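Local structure of O-methyltransferase (Saccharopolyspora spinosa, 4CE0) at residues 183-188 with 210-215; 191-196 with 220-225; 57-62 with 238-243; 82-87 with 107-112. The protein probably transfers a methyl group from S-adenosyl-L-methionine to the rhamnose 4'-hydroxyl of a spinosyn intermediate, using a bound magnesium ion. All coordinates share one frame; numbering follows the deposited sequence.

Contact 1: residues 183-188 with 210-215. With MG (magnesium ion), chain C; SAH (S-adenosyl-L-homocysteine), chain B.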
# COMPACT_ATOMS: atom_id res chain seq x y z
N ARG A 183 -11.05 16.49 12.90
CA ARG A 183 -11.93 15.53 12.23
C ARG A 183 -12.85 14.87 13.25
O ARG A 183 -12.39 14.31 14.24
CB ARG A 183 -11.14 14.51 11.43
CG ARG A 183 -12.01 13.64 10.53
CD ARG A 183 -11.21 12.68 9.62
NE ARG A 183 -12.08 12.47 8.50
CZ ARG A 183 -13.08 11.59 8.46
NH1 ARG A 183 -13.25 10.71 9.45
NH2 ARG A 183 -13.86 11.59 7.40
N LEU A 184 -14.16 14.99 13.04
CA LEU A 184 -15.18 14.42 13.95
C LEU A 184 -15.80 13.22 13.30
O LEU A 184 -16.37 13.30 12.19
CB LEU A 184 -16.26 15.43 14.28
CG LEU A 184 -16.01 16.41 15.42
CD1 LEU A 184 -14.83 17.29 15.14
CD2 LEU A 184 -17.26 17.23 15.59
N ASP A 185 -15.65 12.08 13.95
CA ASP A 185 -16.22 10.86 13.42
C ASP A 185 -16.71 10.03 14.59
O ASP A 185 -16.46 8.84 14.66
CB ASP A 185 -15.19 10.11 12.57
CG ASP A 185 -15.83 9.17 11.56
OD1 ASP A 185 -17.08 8.97 11.63
OD2 ASP A 185 -15.09 8.63 10.67
N GLY A 186 -17.33 10.71 15.54
CA GLY A 186 -18.21 10.06 16.50
C GLY A 186 -19.60 10.32 15.96
O GLY A 186 -19.93 11.45 15.59
N ASP A 187 -20.42 9.29 15.87
CA ASP A 187 -21.74 9.45 15.26
C ASP A 187 -22.75 10.19 16.15
O ASP A 187 -23.64 10.88 15.65
CB ASP A 187 -22.27 8.08 14.91
CG ASP A 187 -21.45 7.40 13.83
OD1 ASP A 187 -21.25 8.03 12.76
OD2 ASP A 187 -20.98 6.26 14.05
N LEU A 188 -22.62 10.03 17.45
CA LEU A 188 -23.66 10.49 18.36
C LEU A 188 -23.67 12.00 18.48
O LEU A 188 -22.66 12.67 18.25
CB LEU A 188 -23.44 9.87 19.74
CG LEU A 188 -23.14 8.36 19.73
CD1 LEU A 188 -23.04 7.82 21.15
CD2 LEU A 188 -24.22 7.64 18.98
N ILE A 210 -13.90 18.90 9.86
CA ILE A 210 -14.44 17.86 9.03
C ILE A 210 -15.48 17.06 9.82
O ILE A 210 -15.21 16.56 10.92
CB ILE A 210 -13.33 16.97 8.50
CG1 ILE A 210 -12.39 17.76 7.58
CG2 ILE A 210 -13.91 15.80 7.72
CD1 ILE A 210 -11.16 17.01 7.23
N ILE A 211 -16.68 16.95 9.28
CA ILE A 211 -17.77 16.24 9.95
C ILE A 211 -18.07 14.98 9.13
O ILE A 211 -18.66 15.06 8.06
CB ILE A 211 -19.03 17.09 10.03
CG1 ILE A 211 -18.75 18.49 10.57
CG2 ILE A 211 -20.08 16.39 10.90
CD1 ILE A 211 -18.39 18.55 12.04
N ASP A 212 -17.69 13.82 9.63
CA ASP A 212 -17.69 12.67 8.76
C ASP A 212 -19.12 12.23 8.41
O ASP A 212 -19.33 11.68 7.34
CB ASP A 212 -16.91 11.50 9.38
CG ASP A 212 -16.71 10.35 8.40
OD1 ASP A 212 -15.86 10.50 7.49
OD2 ASP A 212 -17.41 9.32 8.51
N ASP A 213 -20.06 12.45 9.33
CA ASP A 213 -21.45 12.02 9.16
C ASP A 213 -22.43 13.17 9.34
O ASP A 213 -23.45 13.04 10.03
CB ASP A 213 -21.80 10.93 10.18
CG ASP A 213 -21.06 9.65 9.91
OD1 ASP A 213 -21.54 8.86 9.06
OD2 ASP A 213 -19.99 9.46 10.52
N TYR A 214 -22.13 14.28 8.69
CA TYR A 214 -22.98 15.46 8.79
C TYR A 214 -24.45 15.19 8.48
O TYR A 214 -25.31 15.95 8.91
CB TYR A 214 -22.51 16.53 7.83
CG TYR A 214 -23.35 17.78 7.90
CD1 TYR A 214 -23.59 18.43 9.10
CD2 TYR A 214 -23.92 18.31 6.75
CE1 TYR A 214 -24.40 19.58 9.15
CE2 TYR A 214 -24.71 19.46 6.78
CZ TYR A 214 -24.95 20.09 7.99
OH TYR A 214 -25.71 21.23 8.02
N PHE A 215 -24.76 14.13 7.74
CA PHE A 215 -26.15 13.96 7.28
C PHE A 215 -26.90 12.99 8.12
O PHE A 215 -28.09 12.78 7.96
CB PHE A 215 -26.19 13.67 5.80
CG PHE A 215 -25.47 14.71 5.01
CD1 PHE A 215 -25.86 16.03 5.06
CD2 PHE A 215 -24.35 14.40 4.30
CE1 PHE A 215 -25.15 16.99 4.38
CE2 PHE A 215 -23.63 15.36 3.60
CZ PHE A 215 -24.02 16.64 3.64
MG MG C . -18.26 8.40 10.06
N SAH B . -13.07 4.33 10.31
CA SAH B . -13.71 5.44 11.04
CB SAH B . -14.03 5.18 12.49
CG SAH B . -14.90 6.05 13.40
SD SAH B . -16.07 4.86 14.14
C SAH B . -12.60 6.41 10.94
O SAH B . -12.67 7.35 11.71
OXT SAH B . -11.74 5.99 9.96
C5' SAH B . -16.59 5.74 15.66
C4' SAH B . -15.53 5.80 16.76
O4' SAH B . -15.85 6.79 17.71
C3' SAH B . -15.38 4.50 17.57
O3' SAH B . -14.03 4.10 17.47
C2' SAH B . -15.80 4.82 19.01
O2' SAH B . -15.11 4.13 20.08
C1' SAH B . -15.59 6.34 19.04
N9 SAH B . -16.46 7.11 19.96
C8 SAH B . -17.75 7.50 19.71
N7 SAH B . -18.18 8.24 20.75
C5 SAH B . -17.17 8.35 21.64
C6 SAH B . -17.06 8.99 22.88
N6 SAH B . -18.08 9.67 23.40
N1 SAH B . -15.88 8.91 23.59
C2 SAH B . -14.79 8.23 23.08
N3 SAH B . -14.93 7.58 21.88
C4 SAH B . -16.08 7.67 21.15
O HOH W 1 -19.36 13.34 12.38
O HOH W 2 -17.09 6.62 9.66
O HOH W 3 -19.16 7.04 11.35
O HOH W 4 -19.55 7.16 8.64
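With CG of Asp-185 swung opposite its backbone N (chi1 -156°) and CG of Asp-212 likewise (chi1 -171°), the two carboxylates converge beyond the ends of neighbouring parallel strands, while Asp-213 adds its own from the next position. This is the metal site of a Rossmann-like methyltransferase, built at the C-terminal edge of the sheet. Strands 179-184 and 207-211 set the spacing: Leu-184 N donates to Ile-210 O (2.8 Å), and Asp-212 N returns the bond to Leu-184 O (2.9 Å). The side chains of Leu-184 and Ile-211 lie side by side and touch through CD2 and CD1 beneath helices 189-199 and 219-230.

Each of the three aspartates gives the magnesium ion a single oxygen, Asp-185 OD1 and Asp-212 OD2 both at 2.0 Å and Asp-213 OD2 at 2.1 Å. These oxygens occupy one face of an octahedron, and three waters complete the other. The metal probably offsets the mutual repulsion of carboxylates packed this closely. Oxygens not bound to magnesium steady its water shell: Asp-185 OD2 accepts from one metal water and Asp-213 OD1 from another. Asp-187, which does not touch the ion, uses OD1 to accept from the third, at 2.7 Å, and is therefore a second-shell residue.

Behind the site the extended Arg-183 runs past Ile-210 CG2, and Glu-81 forms a salt bridge with Arg-183 NH1. The arginine's positive charge probably stabilises the carboxylate cluster. Asp-185 OD2 lies in the guanidinium plane of Arg-183, whose NH1 donates to it at 3.0 Å from above the carboxylate plane, 43° out of it.

Contact 2: residues 191-196 with 220-225. With SAH (S-adenosyl-L-homocysteine), chain B.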
# COMPACT_ATOMS: atom_id res chain seq x y z
N SER A 191 -21.14 12.91 21.36
CA SER A 191 -19.76 12.77 20.92
C SER A 191 -19.36 13.97 20.08
O SER A 191 -18.31 14.59 20.29
CB SER A 191 -19.60 11.50 20.09
OG SER A 191 -19.97 10.35 20.84
N THR A 192 -20.23 14.32 19.13
CA THR A 192 -20.02 15.45 18.23
C THR A 192 -19.98 16.75 19.02
O THR A 192 -19.06 17.56 18.86
CB THR A 192 -21.13 15.52 17.15
OG1 THR A 192 -21.22 14.26 16.48
CG2 THR A 192 -20.86 16.61 16.16
N MET A 193 -20.96 16.95 19.90
CA MET A 193 -20.97 18.18 20.72
C MET A 193 -19.73 18.31 21.64
O MET A 193 -19.08 19.38 21.69
CB MET A 193 -22.25 18.25 21.55
CG MET A 193 -22.47 19.61 22.20
SD MET A 193 -22.62 20.97 21.01
CE MET A 193 -24.25 20.70 20.30
N ASP A 194 -19.40 17.24 22.35
CA ASP A 194 -18.25 17.26 23.27
C ASP A 194 -16.95 17.57 22.55
O ASP A 194 -16.07 18.25 23.08
CB ASP A 194 -18.12 15.93 24.01
CG ASP A 194 -19.19 15.75 25.08
OD1 ASP A 194 -19.66 16.79 25.62
OD2 ASP A 194 -19.56 14.59 25.36
N SER A 195 -16.82 17.05 21.33
CA SER A 195 -15.65 17.31 20.53
C SER A 195 -15.62 18.77 20.07
O SER A 195 -14.60 19.44 20.16
CB SER A 195 -15.60 16.33 19.33
OG SER A 195 -14.47 16.61 18.52
N LEU A 196 -16.74 19.27 19.57
CA LEU A 196 -16.79 20.65 19.09
C LEU A 196 -16.58 21.62 20.23
O LEU A 196 -15.74 22.51 20.14
CB LEU A 196 -18.13 20.98 18.38
CG LEU A 196 -18.28 20.37 16.99
CD1 LEU A 196 -19.70 20.58 16.50
CD2 LEU A 196 -17.29 20.98 16.02
N GLN A 220 -25.73 15.93 12.94
CA GLN A 220 -26.14 17.16 12.24
C GLN A 220 -26.74 18.20 13.20
O GLN A 220 -26.43 19.41 13.16
CB GLN A 220 -27.15 16.79 11.15
CG GLN A 220 -27.43 17.87 10.15
CD GLN A 220 -28.42 17.42 9.10
OE1 GLN A 220 -28.13 16.56 8.28
NE2 GLN A 220 -29.62 18.00 9.14
N ASP A 221 -27.61 17.71 14.06
CA ASP A 221 -28.19 18.51 15.12
C ASP A 221 -27.16 19.11 16.07
O ASP A 221 -27.28 20.26 16.46
CB ASP A 221 -29.25 17.68 15.85
CG ASP A 221 -30.54 17.51 15.00
OD1 ASP A 221 -30.58 17.93 13.81
OD2 ASP A 221 -31.53 16.94 15.52
N ALA A 222 -26.11 18.36 16.41
CA ALA A 222 -25.05 18.93 17.22
C ALA A 222 -24.32 20.05 16.48
O ALA A 222 -24.01 21.08 17.07
CB ALA A 222 -24.06 17.86 17.69
N VAL A 223 -24.03 19.83 15.20
CA VAL A 223 -23.24 20.78 14.43
C VAL A 223 -24.00 22.09 14.25
O VAL A 223 -23.47 23.18 14.46
CB VAL A 223 -22.90 20.19 13.03
CG1 VAL A 223 -22.20 21.22 12.18
CG2 VAL A 223 -22.05 18.88 13.16
N LYS A 224 -25.26 21.98 13.84
CA LYS A 224 -26.09 23.16 13.74
C LYS A 224 -26.30 23.79 15.15
O LYS A 224 -26.18 25.01 15.32
CB LYS A 224 -27.41 22.81 13.04
CG LYS A 224 -27.19 22.46 11.55
CD LYS A 224 -28.40 21.82 10.88
CE LYS A 224 -29.60 22.74 10.89
NZ LYS A 224 -29.75 23.55 9.65
N GLY A 225 -26.56 22.98 16.16
CA GLY A 225 -26.78 23.52 17.50
C GLY A 225 -25.53 24.22 18.00
O GLY A 225 -25.58 25.30 18.57
N SAH B . -13.07 4.33 10.31
CA SAH B . -13.71 5.44 11.04
CB SAH B . -14.03 5.18 12.49
CG SAH B . -14.90 6.05 13.40
SD SAH B . -16.07 4.86 14.14
C SAH B . -12.60 6.41 10.94
O SAH B . -12.67 7.35 11.71
OXT SAH B . -11.74 5.99 9.96
C5' SAH B . -16.59 5.74 15.66
C4' SAH B . -15.53 5.80 16.76
O4' SAH B . -15.85 6.79 17.71
C3' SAH B . -15.38 4.50 17.57
O3' SAH B . -14.03 4.10 17.47
C2' SAH B . -15.80 4.82 19.01
O2' SAH B . -15.11 4.13 20.08
C1' SAH B . -15.59 6.34 19.04
N9 SAH B . -16.46 7.11 19.96
C8 SAH B . -17.75 7.50 19.71
N7 SAH B . -18.18 8.24 20.75
C5 SAH B . -17.17 8.35 21.64
C6 SAH B . -17.06 8.99 22.88
N6 SAH B . -18.08 9.67 23.40
N1 SAH B . -15.88 8.91 23.59
C2 SAH B . -14.79 8.23 23.08
N3 SAH B . -14.93 7.58 21.88
C4 SAH B . -16.08 7.67 21.15
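Met-193 reaches across from helix 189-199 and lays its terminal methyl against the backbone of Ala-222 on helix 219-230. Its CB leaves the helix alongside the partner rather than facing it, and CG follows opposite the backbone N (chi1 -168°). Bends at chi2 and chi3 then turn the chain toward the second helix. SD comes to 4.2 Å from Ala-222 O, and CE ends 3.3 Å from that same carbonyl oxygen, with Ala-222 CA at 3.6 Å. The methyl therefore lies over the small alanine.

The preceding residue, Thr-192, sends CG2 to Ala-222 CB (3.8 Å) and to Val-223 CG2 (3.9 Å). The branch that packs is the methyl, since its hydroxyl OG1 bonds back to Leu-188 O. Leu-196, one turn after Thr-192, closes the row, with CD1 4.1 Å from Val-223 CA.

The small side chain of Ala-222 is consistent with the close approach of segments 191-196 and 220-225, whose axes come within 8.6 Å at a crossing angle of -32°. On a different side of helix 189-199, Ser-191 OG donates to N7 of the S-adenosyl-L-homocysteine adenine (2.8 Å).

The two helices follow strands 179-184 and 207-211 in turn, as in a Rossmann-like alternation of strand and helix. Thr-192 and Leu-196 rest on Leu-184 of the sheet below, and Phe-226 of helix 219-230 extends the packing.

Contact 3: residues 57-62 with 238-243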
# COMPACT_ATOMS: atom_id res chain seq x y z
N LEU A 57 -12.79 6.17 -0.10
CA LEU A 57 -11.77 6.91 -0.82
C LEU A 57 -12.11 8.39 -0.98
O LEU A 57 -11.21 9.24 -1.01
CB LEU A 57 -11.57 6.30 -2.22
CG LEU A 57 -10.97 4.90 -2.41
CD1 LEU A 57 -10.87 4.54 -3.92
CD2 LEU A 57 -9.59 4.76 -1.75
N GLU A 58 -13.39 8.71 -1.15
CA GLU A 58 -13.82 10.09 -1.37
C GLU A 58 -13.55 10.92 -0.11
O GLU A 58 -13.07 12.07 -0.17
CB GLU A 58 -15.31 10.16 -1.71
CG GLU A 58 -15.57 10.32 -3.19
CD GLU A 58 -17.02 10.08 -3.59
OE1 GLU A 58 -17.74 9.31 -2.89
OE2 GLU A 58 -17.44 10.64 -4.62
N ARG A 59 -13.83 10.35 1.03
CA ARG A 59 -13.57 11.09 2.27
C ARG A 59 -12.06 11.12 2.64
O ARG A 59 -11.57 12.07 3.25
CB ARG A 59 -14.48 10.59 3.38
CG ARG A 59 -15.97 10.70 2.98
CD ARG A 59 -16.88 11.01 4.12
NE ARG A 59 -17.01 9.93 5.10
CZ ARG A 59 -17.81 8.89 4.97
NH1 ARG A 59 -18.54 8.72 3.87
NH2 ARG A 59 -17.89 8.00 5.93
N LEU A 60 -11.31 10.11 2.23
CA LEU A 60 -9.86 10.15 2.43
C LEU A 60 -9.27 11.21 1.51
O LEU A 60 -8.30 11.89 1.88
CB LEU A 60 -9.23 8.78 2.16
CG LEU A 60 -9.21 7.73 3.26
CD1 LEU A 60 -8.73 6.44 2.66
CD2 LEU A 60 -8.34 8.15 4.45
N ASP A 61 -9.87 11.40 0.32
CA ASP A 61 -9.39 12.44 -0.60
C ASP A 61 -9.67 13.81 0.01
O ASP A 61 -8.89 14.77 -0.13
CB ASP A 61 -10.06 12.40 -1.97
CG ASP A 61 -9.67 11.17 -2.80
OD1 ASP A 61 -8.68 10.49 -2.49
OD2 ASP A 61 -10.39 10.91 -3.79
N ASN A 62 -10.81 13.95 0.64
CA ASN A 62 -11.10 15.21 1.30
C ASN A 62 -10.08 15.46 2.39
O ASN A 62 -9.55 16.59 2.57
CB ASN A 62 -12.53 15.21 1.86
CG ASN A 62 -12.76 16.33 2.86
OD1 ASN A 62 -12.65 16.12 4.07
ND2 ASN A 62 -13.03 17.52 2.36
N ASP A 238 -20.27 20.26 1.17
CA ASP A 238 -20.48 18.84 1.08
C ASP A 238 -19.19 18.15 0.65
O ASP A 238 -18.34 18.74 -0.01
CB ASP A 238 -21.59 18.55 0.06
CG ASP A 238 -21.84 17.07 -0.15
OD1 ASP A 238 -22.16 16.35 0.82
OD2 ASP A 238 -21.70 16.64 -1.31
N ILE A 239 -19.03 16.90 1.06
CA ILE A 239 -17.93 16.10 0.55
C ILE A 239 -18.52 15.10 -0.44
O ILE A 239 -18.17 15.13 -1.62
CB ILE A 239 -17.14 15.36 1.70
CG1 ILE A 239 -16.47 16.40 2.61
CG2 ILE A 239 -16.12 14.39 1.10
CD1 ILE A 239 -15.84 15.84 3.87
N ASP A 240 -19.46 14.28 0.03
CA ASP A 240 -19.92 13.14 -0.75
C ASP A 240 -21.37 12.75 -0.40
O ASP A 240 -21.75 11.60 -0.59
CB ASP A 240 -18.98 11.94 -0.50
CG ASP A 240 -19.07 11.41 0.93
OD1 ASP A 240 -19.59 12.13 1.82
OD2 ASP A 240 -18.65 10.25 1.18
N GLY A 241 -22.15 13.69 0.11
CA GLY A 241 -23.53 13.42 0.52
C GLY A 241 -23.63 12.73 1.87
O GLY A 241 -24.72 12.37 2.31
N THR A 242 -22.48 12.52 2.51
CA THR A 242 -22.39 11.92 3.84
C THR A 242 -21.62 12.87 4.78
O THR A 242 -22.15 13.36 5.75
CB THR A 242 -21.67 10.56 3.79
OG1 THR A 242 -22.48 9.64 3.06
CG2 THR A 242 -21.40 10.01 5.21
N GLY A 243 -20.36 13.10 4.45
CA GLY A 243 -19.49 13.98 5.18
C GLY A 243 -19.61 15.40 4.68
O GLY A 243 -20.04 15.67 3.56
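The loop of a β-hairpin, between the antiparallel strands 237-238 and 244-247, docks here against the start of helix 56-73 beside the magnesium site. Asp-240 shapes this loop through an Asx turn: its OD1 accepts from Thr-242 N (3.0 Å) and from Gly-243 N (2.9 Å), the first from above the carboxylate plane and the second nearly in line with the C-O bond. Asp-238 OD1 accepts from Gly-241 N in a further Asx motif.

With OD1 thus occupied, OD2 turns to the helix. Arg-59 NH1 meets the syn lone pair of Asp-240 OD2 at 3.1 Å in a salt bridge, with the oxygen near the guanidinium plane although the two flat groups are tilted 67° apart. Bends at chi2 and chi3 of Arg-59 fold its chain over Asp-240. Thr-242 CG2 covers one guanidinium face, 3.4 Å above its plane and offset toward the rim. NE of the same arginine pairs with the magnesium ligand Asp-212, which is consistent with the hairpin loop positioning a second-shell residue.

Farther along the helix, Asn-62 lies across Ile-239 at about a right angle: Ile-239 CD1 sits 3.2 Å from Asn-62 OD1, and Ile-239 CG2 is 3.8 Å from Asn-62 CB.

Contact 4: residues 82-87 with 107-112. With SAH (S-adenosyl-L-homocysteine), chain B.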
# COMPACT_ATOMS: atom_id res chain seq x y z
N THR A 82 -11.52 12.67 16.48
CA THR A 82 -12.34 12.19 17.57
C THR A 82 -13.24 11.15 17.00
O THR A 82 -14.28 11.46 16.37
CB THR A 82 -13.12 13.32 18.32
OG1 THR A 82 -13.95 14.09 17.43
CG2 THR A 82 -12.15 14.25 18.99
N GLY A 83 -12.84 9.91 17.22
CA GLY A 83 -13.50 8.73 16.67
C GLY A 83 -12.63 8.12 15.58
O GLY A 83 -12.66 8.58 14.43
N VAL A 84 -11.85 7.11 15.95
CA VAL A 84 -10.78 6.56 15.10
C VAL A 84 -10.97 5.11 14.67
O VAL A 84 -10.40 4.70 13.66
CB VAL A 84 -9.39 6.74 15.77
CG1 VAL A 84 -9.30 8.11 16.36
CG2 VAL A 84 -9.09 5.64 16.85
N TRP A 85 -11.81 4.35 15.39
CA TRP A 85 -12.04 2.94 15.09
C TRP A 85 -10.69 2.25 14.96
O TRP A 85 -9.90 2.25 15.92
CB TRP A 85 -12.89 2.76 13.84
CG TRP A 85 -13.42 1.40 13.58
CD1 TRP A 85 -14.03 0.57 14.48
CD2 TRP A 85 -13.45 0.71 12.31
NE1 TRP A 85 -14.41 -0.60 13.87
CE2 TRP A 85 -14.07 -0.54 12.54
CE3 TRP A 85 -13.01 1.02 11.03
CZ2 TRP A 85 -14.24 -1.49 11.53
CZ3 TRP A 85 -13.17 0.07 10.02
CH2 TRP A 85 -13.77 -1.17 10.28
N ARG A 86 -10.38 1.70 13.79
CA ARG A 86 -9.14 0.96 13.63
C ARG A 86 -7.93 1.85 13.37
O ARG A 86 -6.79 1.37 13.35
CB ARG A 86 -9.29 -0.10 12.53
CG ARG A 86 -10.16 -1.27 12.94
CD ARG A 86 -10.47 -2.18 11.79
NE ARG A 86 -11.43 -3.22 12.16
CZ ARG A 86 -12.15 -3.92 11.30
NH1 ARG A 86 -12.03 -3.72 9.99
NH2 ARG A 86 -13.00 -4.83 11.75
N GLY A 87 -8.19 3.14 13.16
CA GLY A 87 -7.12 4.14 13.12
C GLY A 87 -6.75 4.67 11.78
O GLY A 87 -5.89 5.57 11.67
N VAL A 107 -0.33 14.15 15.44
CA VAL A 107 -1.64 13.58 15.11
C VAL A 107 -2.16 12.98 16.39
O VAL A 107 -1.54 12.06 16.96
CB VAL A 107 -1.54 12.49 13.99
CG1 VAL A 107 -2.92 11.84 13.71
CG2 VAL A 107 -0.97 13.10 12.71
N TRP A 108 -3.26 13.55 16.88
CA TRP A 108 -3.93 13.08 18.08
C TRP A 108 -5.00 12.08 17.75
O TRP A 108 -5.93 12.34 16.98
CB TRP A 108 -4.54 14.25 18.87
CG TRP A 108 -3.50 15.17 19.39
CD1 TRP A 108 -2.92 16.24 18.74
CD2 TRP A 108 -2.91 15.11 20.68
NE1 TRP A 108 -1.99 16.84 19.57
CE2 TRP A 108 -1.95 16.15 20.76
CE3 TRP A 108 -3.07 14.24 21.77
CZ2 TRP A 108 -1.20 16.37 21.91
CZ3 TRP A 108 -2.30 14.46 22.90
CH2 TRP A 108 -1.38 15.51 22.96
N VAL A 109 -4.88 10.92 18.36
CA VAL A 109 -5.75 9.80 18.05
C VAL A 109 -6.63 9.65 19.26
O VAL A 109 -6.20 9.10 20.29
CB VAL A 109 -4.93 8.53 17.81
CG1 VAL A 109 -5.84 7.32 17.53
CG2 VAL A 109 -3.95 8.76 16.69
N VAL A 110 -7.85 10.17 19.14
CA VAL A 110 -8.71 10.37 20.29
C VAL A 110 -9.94 9.49 20.23
O VAL A 110 -10.81 9.64 19.36
CB VAL A 110 -9.21 11.84 20.42
CG1 VAL A 110 -9.80 12.06 21.78
CG2 VAL A 110 -8.12 12.86 20.10
N ASP A 111 -10.05 8.60 21.20
CA ASP A 111 -11.10 7.61 21.18
C ASP A 111 -11.30 7.01 22.57
O ASP A 111 -10.45 7.17 23.45
CB ASP A 111 -10.73 6.51 20.19
CG ASP A 111 -11.94 5.71 19.73
OD1 ASP A 111 -12.42 4.84 20.49
OD2 ASP A 111 -12.40 5.95 18.60
N SER A 112 -12.41 6.31 22.76
CA SER A 112 -12.56 5.49 23.97
C SER A 112 -11.69 4.23 23.87
O SER A 112 -11.22 3.72 24.88
CB SER A 112 -14.00 5.05 24.14
OG SER A 112 -14.34 4.22 23.06
N SAH B . -13.07 4.33 10.31
CA SAH B . -13.71 5.44 11.04
CB SAH B . -14.03 5.18 12.49
CG SAH B . -14.90 6.05 13.40
SD SAH B . -16.07 4.86 14.14
C SAH B . -12.60 6.41 10.94
O SAH B . -12.67 7.35 11.71
OXT SAH B . -11.74 5.99 9.96
C5' SAH B . -16.59 5.74 15.66
C4' SAH B . -15.53 5.80 16.76
O4' SAH B . -15.85 6.79 17.71
C3' SAH B . -15.38 4.50 17.57
O3' SAH B . -14.03 4.10 17.47
C2' SAH B . -15.80 4.82 19.01
O2' SAH B . -15.11 4.13 20.08
C1' SAH B . -15.59 6.34 19.04
N9 SAH B . -16.46 7.11 19.96
C8 SAH B . -17.75 7.50 19.71
N7 SAH B . -18.18 8.24 20.75
C5 SAH B . -17.17 8.35 21.64
C6 SAH B . -17.06 8.99 22.88
N6 SAH B . -18.08 9.67 23.40
N1 SAH B . -15.88 8.91 23.59
C2 SAH B . -14.79 8.23 23.08
N3 SAH B . -14.93 7.58 21.88
C4 SAH B . -16.08 7.67 21.15
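Both oxygens of the Asp-111 carboxylate are held: Val-84 N approaches the anti lone pair of OD2 in an almost straight bond (2.9 Å, 176°), and the ribose of S-adenosyl-L-homocysteine brings O3' to OD2 (2.7 Å) and O2' to OD1 (2.8 Å). Phe-113 N also donates to OD1, which probably helps to compensate the buried charge. The indole of Trp-85 has Arg-86 CG over the centre of one face, 3.9 Å above the plane. Arg-86 folds over the indole, with Trp-85 CZ2 3.2 Å above the centre of one guanidinium face, while the amino N of S-adenosyl-L-homocysteine stands obliquely near Trp-85 CE3.

Strand 78-82 passes here into the glycine-containing loop of a Rossmann-like methyltransferase, next to the strand whose terminal acid holds the ribose. Thr-82 and Val-110 form the last parallel bridge, and Gly-83 N donates to Val-110 O (3.0 Å). Gly-83, at positive phi, brings its backbone close to the ribose ring oxygen. Val-84 to Gly-87 then make a type II' turn leading into helix 88-100.

Val-84 packs against the strand, with CG1 and CG2 both 3.7 Å from Val-109 CG1. Beyond the strand, Ser-112 N donates to the adenine N3 at 3.0 Å.

Contacts 1, 2 and 4 all touch S-adenosyl-L-homocysteine, each from a different side: contact 4 at the ribose and adenine N3, contact 2 at adenine N7, and contact 1 beside the homocysteine carboxylate and the metal. Contacts 1 and 4 share the sheet, Asp-185 N lying 2.9 Å from Thr-82 O, and their centres are 12 Å apart. Contact 2 packs on contact 1, centres 9 Å apart, and reaches contact 4 where Ser-195 OG meets Thr-82 OG1 at 2.8 Å. Contact 3, its segments far apart in sequence, joins the metal site through Arg-59 NE and Asp-212 OD1 (2.7 Å), but stays about 7 Å from contact 2 at the nearest atoms.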